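Local atomic coordinates of hypothetical 33.3 KDA protein IN ade3-ser2 intergenic region (Saccharomyces cerevisiae, PDB entry 1ODF), a protein that is probably an ATP-dependent kinase of the GLYK family, with a substrate that is not yet known. Residues I13-F24 and I51-Y59. Residues are numbered along the deposited sequence; the frame is centred on the assembly and turned at random.
Sequences IEFLDKYIPEWF and IYNHLMEKY
Ile13 and Ile51, which with Tyr59 bury the most area, meet where two helices pack side by side on one face of the central sheet of a P-loop kinase fold. Helix 44-59 starts at the predicted ATP-binding loop and helix 8-24 precedes the first strand. The two segments run in roughly the same direction, at 41°, with axes 11.7 Å apart. At the end nearer the P-loop, the Ile13 and Ile51 side chains lie alongside each other, pointing opposite ways, with Ile13 CG1 3.9 Å from Ile51 CD1. Ile51 CG2 also presses tightly on Leu16 CD1. Ile13 CD1 lies over the rim of one face of the His54 ring, and Lys58 CG covers the centre of the opposite face. The ring's edge meets Asp17. His54 NE2 donates to Asp17 OD1 at 3.0 Å and nearly straight, on the syn lone pair and in the ring plane. With CG of His54 anti to the backbone N (chi1 179°), the imidazole extends to this carboxylate. Lys58 NZ adds a long salt bridge to the same oxygen, which would favour a charged carboxylate. An alanine in place of Asp17 would take away the acceptor of His54 NE2 and the charge facing Lys58 NZ, and the imidazole would probably be freer to turn. Deeper in, Ile20 CD1 and Leu55 CD2 meet tip to tip at 3.6 Å. Ile20 touches strands 32-37 and 155-160, and Leu55 touches 155-160. At the other end, Phe24 turns its edge to the face of Tyr59 in a T-shaped pair, planes at 71°. Ile20 CG2 and Pro21 CG both touch Tyr59 OH, each at 3.6 Å. A water lies 2.6 Å from Tyr59 OH and makes weak hydrogen bonds to Asp17 OD1 and Lys58 NZ.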
# COMPACT_ATOMS: atom_id res chain seq x y z
N ILE A 13 10.53 11.87 8.29
CA ILE A 13 10.31 12.43 9.61
C ILE A 13 10.29 13.95 9.52
O ILE A 13 9.48 14.62 10.17
CB ILE A 13 11.44 12.01 10.60
CG1 ILE A 13 11.32 10.51 10.91
CG2 ILE A 13 11.37 12.85 11.88
CD1 ILE A 13 12.38 10.01 11.88
N GLU A 14 11.19 14.49 8.72
CA GLU A 14 11.29 15.92 8.49
C GLU A 14 9.93 16.42 7.98
O GLU A 14 9.34 17.35 8.54
CB GLU A 14 12.39 16.16 7.47
CG GLU A 14 12.50 17.56 6.90
CD GLU A 14 13.64 17.68 5.90
OE1 GLU A 14 14.81 17.47 6.31
OE2 GLU A 14 13.38 17.96 4.71
N PHE A 15 9.45 15.78 6.93
CA PHE A 15 8.18 16.12 6.31
C PHE A 15 7.00 16.00 7.29
O PHE A 15 6.18 16.91 7.41
CB PHE A 15 7.97 15.21 5.09
CG PHE A 15 6.55 15.20 4.55
CD1 PHE A 15 5.73 14.09 4.77
CD2 PHE A 15 6.07 16.26 3.79
CE1 PHE A 15 4.43 14.05 4.23
CE2 PHE A 15 4.77 16.22 3.24
CZ PHE A 15 3.96 15.12 3.46
N LEU A 16 6.92 14.88 8.01
CA LEU A 16 5.81 14.67 8.94
C LEU A 16 5.85 15.51 10.20
O LEU A 16 4.79 15.91 10.71
CB LEU A 16 5.70 13.19 9.31
CG LEU A 16 5.23 12.27 8.16
CD1 LEU A 16 5.15 10.82 8.64
CD2 LEU A 16 3.88 12.75 7.64
N ASP A 17 7.04 15.80 10.71
CA ASP A 17 7.18 16.61 11.92
C ASP A 17 6.76 18.05 11.69
O ASP A 17 6.57 18.82 12.63
CB ASP A 17 8.62 16.57 12.45
CG ASP A 17 8.91 15.32 13.27
OD1 ASP A 17 7.99 14.48 13.45
OD2 ASP A 17 10.06 15.17 13.73
N LYS A 18 6.62 18.43 10.42
CA LYS A 18 6.18 19.77 10.08
C LYS A 18 4.68 19.75 9.84
O LYS A 18 3.92 20.54 10.42
CB LYS A 18 6.88 20.29 8.82
CG LYS A 18 6.15 21.48 8.18
CD LYS A 18 6.85 22.02 6.94
CE LYS A 18 5.99 23.06 6.21
NZ LYS A 18 5.63 24.25 7.05
N TYR A 19 4.24 18.82 8.99
CA TYR A 19 2.84 18.76 8.63
C TYR A 19 1.83 18.21 9.63
O TYR A 19 0.70 18.70 9.69
CB TYR A 19 2.68 18.04 7.29
CG TYR A 19 3.13 18.89 6.12
CD1 TYR A 19 4.46 18.87 5.69
CD2 TYR A 19 2.24 19.76 5.48
CE1 TYR A 19 4.89 19.71 4.64
CE2 TYR A 19 2.66 20.59 4.45
CZ TYR A 19 3.98 20.57 4.04
OH TYR A 19 4.37 21.39 3.01
N ILE A 20 2.22 17.22 10.43
CA ILE A 20 1.28 16.67 11.40
C ILE A 20 0.90 17.73 12.43
O ILE A 20 -0.29 17.93 12.71
CB ILE A 20 1.84 15.40 12.06
CG1 ILE A 20 1.76 14.24 11.05
CG2 ILE A 20 1.05 15.06 13.33
CD1 ILE A 20 2.37 12.92 11.51
N PRO A 21 1.89 18.44 13.01
CA PRO A 21 1.56 19.47 13.99
C PRO A 21 0.65 20.54 13.37
O PRO A 21 -0.26 21.05 14.02
CB PRO A 21 2.93 20.01 14.39
CG PRO A 21 3.80 18.77 14.27
CD PRO A 21 3.34 18.22 12.95
N GLU A 22 0.91 20.86 12.10
CA GLU A 22 0.10 21.85 11.39
C GLU A 22 -1.33 21.35 11.20
O GLU A 22 -2.28 22.14 11.16
CB GLU A 22 0.75 22.20 10.05
CG GLU A 22 1.88 23.23 10.19
CD GLU A 22 2.61 23.52 8.88
OE1 GLU A 22 2.03 23.31 7.79
OE2 GLU A 22 3.78 23.97 8.95
N TRP A 23 -1.50 20.04 11.08
CA TRP A 23 -2.84 19.48 10.94
C TRP A 23 -3.57 19.59 12.29
O TRP A 23 -4.74 19.94 12.35
CB TRP A 23 -2.76 18.02 10.51
CG TRP A 23 -4.02 17.24 10.80
CD1 TRP A 23 -4.22 16.35 11.82
CD2 TRP A 23 -5.25 17.29 10.07
NE1 TRP A 23 -5.49 15.82 11.76
CE2 TRP A 23 -6.15 16.38 10.70
CE3 TRP A 23 -5.68 18.00 8.94
CZ2 TRP A 23 -7.45 16.17 10.22
CZ3 TRP A 23 -6.98 17.80 8.47
CH2 TRP A 23 -7.85 16.88 9.12
N PHE A 24 -2.86 19.29 13.38
CA PHE A 24 -3.45 19.36 14.72
C PHE A 24 -3.80 20.81 15.10
O PHE A 24 -4.75 21.06 15.84
CB PHE A 24 -2.50 18.74 15.74
CG PHE A 24 -2.45 17.23 15.68
CD1 PHE A 24 -1.27 16.54 15.95
CD2 PHE A 24 -3.59 16.50 15.35
CE1 PHE A 24 -1.23 15.14 15.90
CE2 PHE A 24 -3.56 15.09 15.30
CZ PHE A 24 -2.38 14.41 15.57
N ILE A 51 7.76 5.05 11.22
CA ILE A 51 6.98 6.26 11.45
C ILE A 51 5.91 5.96 12.52
O ILE A 51 5.67 6.79 13.41
CB ILE A 51 6.33 6.75 10.14
CG1 ILE A 51 7.42 7.29 9.21
CG2 ILE A 51 5.32 7.84 10.43
CD1 ILE A 51 8.31 8.35 9.86
N TYR A 52 5.29 4.79 12.43
CA TYR A 52 4.28 4.38 13.39
C TYR A 52 4.89 4.53 14.78
O TYR A 52 4.35 5.22 15.64
CB TYR A 52 3.89 2.92 13.18
CG TYR A 52 2.85 2.38 14.15
CD1 TYR A 52 3.02 1.14 14.76
CD2 TYR A 52 1.68 3.10 14.43
CE1 TYR A 52 2.05 0.61 15.62
CE2 TYR A 52 0.70 2.58 15.28
CZ TYR A 52 0.90 1.33 15.87
OH TYR A 52 -0.06 0.80 16.71
N ASN A 53 6.04 3.88 14.99
CA ASN A 53 6.71 3.95 16.28
C ASN A 53 7.07 5.38 16.66
O ASN A 53 6.90 5.78 17.81
CB ASN A 53 7.96 3.08 16.28
CG ASN A 53 7.64 1.59 16.22
OD1 ASN A 53 6.72 1.12 16.89
ND2 ASN A 53 8.40 0.85 15.43
N HIS A 54 7.56 6.13 15.69
CA HIS A 54 7.94 7.52 15.90
C HIS A 54 6.77 8.31 16.50
O HIS A 54 6.92 9.02 17.49
CB HIS A 54 8.36 8.14 14.56
CG HIS A 54 8.76 9.58 14.62
ND1 HIS A 54 9.93 10.01 15.22
CD2 HIS A 54 8.17 10.69 14.12
CE1 HIS A 54 10.04 11.32 15.07
NE2 HIS A 54 8.98 11.76 14.40
N LEU A 55 5.59 8.16 15.89
CA LEU A 55 4.38 8.85 16.34
C LEU A 55 3.86 8.33 17.67
O LEU A 55 3.33 9.09 18.49
CB LEU A 55 3.29 8.73 15.26
CG LEU A 55 3.65 9.41 13.93
CD1 LEU A 55 2.58 9.14 12.88
CD2 LEU A 55 3.81 10.90 14.17
N MET A 56 4.01 7.02 17.88
CA MET A 56 3.58 6.38 19.11
C MET A 56 4.40 6.94 20.26
O MET A 56 3.90 7.10 21.37
CB MET A 56 3.81 4.88 19.02
CG MET A 56 2.90 4.17 18.04
SD MET A 56 1.50 3.42 18.87
CE MET A 56 2.16 1.77 19.14
N GLU A 57 5.67 7.22 19.99
CA GLU A 57 6.55 7.76 21.02
C GLU A 57 6.33 9.25 21.21
O GLU A 57 6.35 9.73 22.34
CB GLU A 57 8.02 7.50 20.65
CG GLU A 57 8.39 6.03 20.57
CD GLU A 57 9.86 5.82 20.26
OE1 GLU A 57 10.32 6.34 19.22
OE2 GLU A 57 10.54 5.13 21.05
N LYS A 58 6.12 9.97 20.12
CA LYS A 58 5.91 11.41 20.20
C LYS A 58 4.59 11.77 20.88
O LYS A 58 4.57 12.53 21.84
CB LYS A 58 5.95 12.03 18.81
CG LYS A 58 7.31 11.98 18.12
CD LYS A 58 7.83 13.38 17.83
CE LYS A 58 6.84 14.19 16.99
NZ LYS A 58 7.24 15.62 16.88
N TYR A 59 3.49 11.22 20.37
CA TYR A 59 2.17 11.54 20.90
C TYR A 59 1.63 10.54 21.92
O TYR A 59 0.67 10.84 22.65
CB TYR A 59 1.19 11.69 19.74
CG TYR A 59 1.60 12.79 18.78
CD1 TYR A 59 2.37 12.52 17.65
CD2 TYR A 59 1.25 14.12 19.04
CE1 TYR A 59 2.81 13.55 16.81
CE2 TYR A 59 1.68 15.16 18.22
CZ TYR A 59 2.46 14.87 17.10
OH TYR A 59 2.87 15.92 16.30
O HOH W 1 4.95 15.42 14.74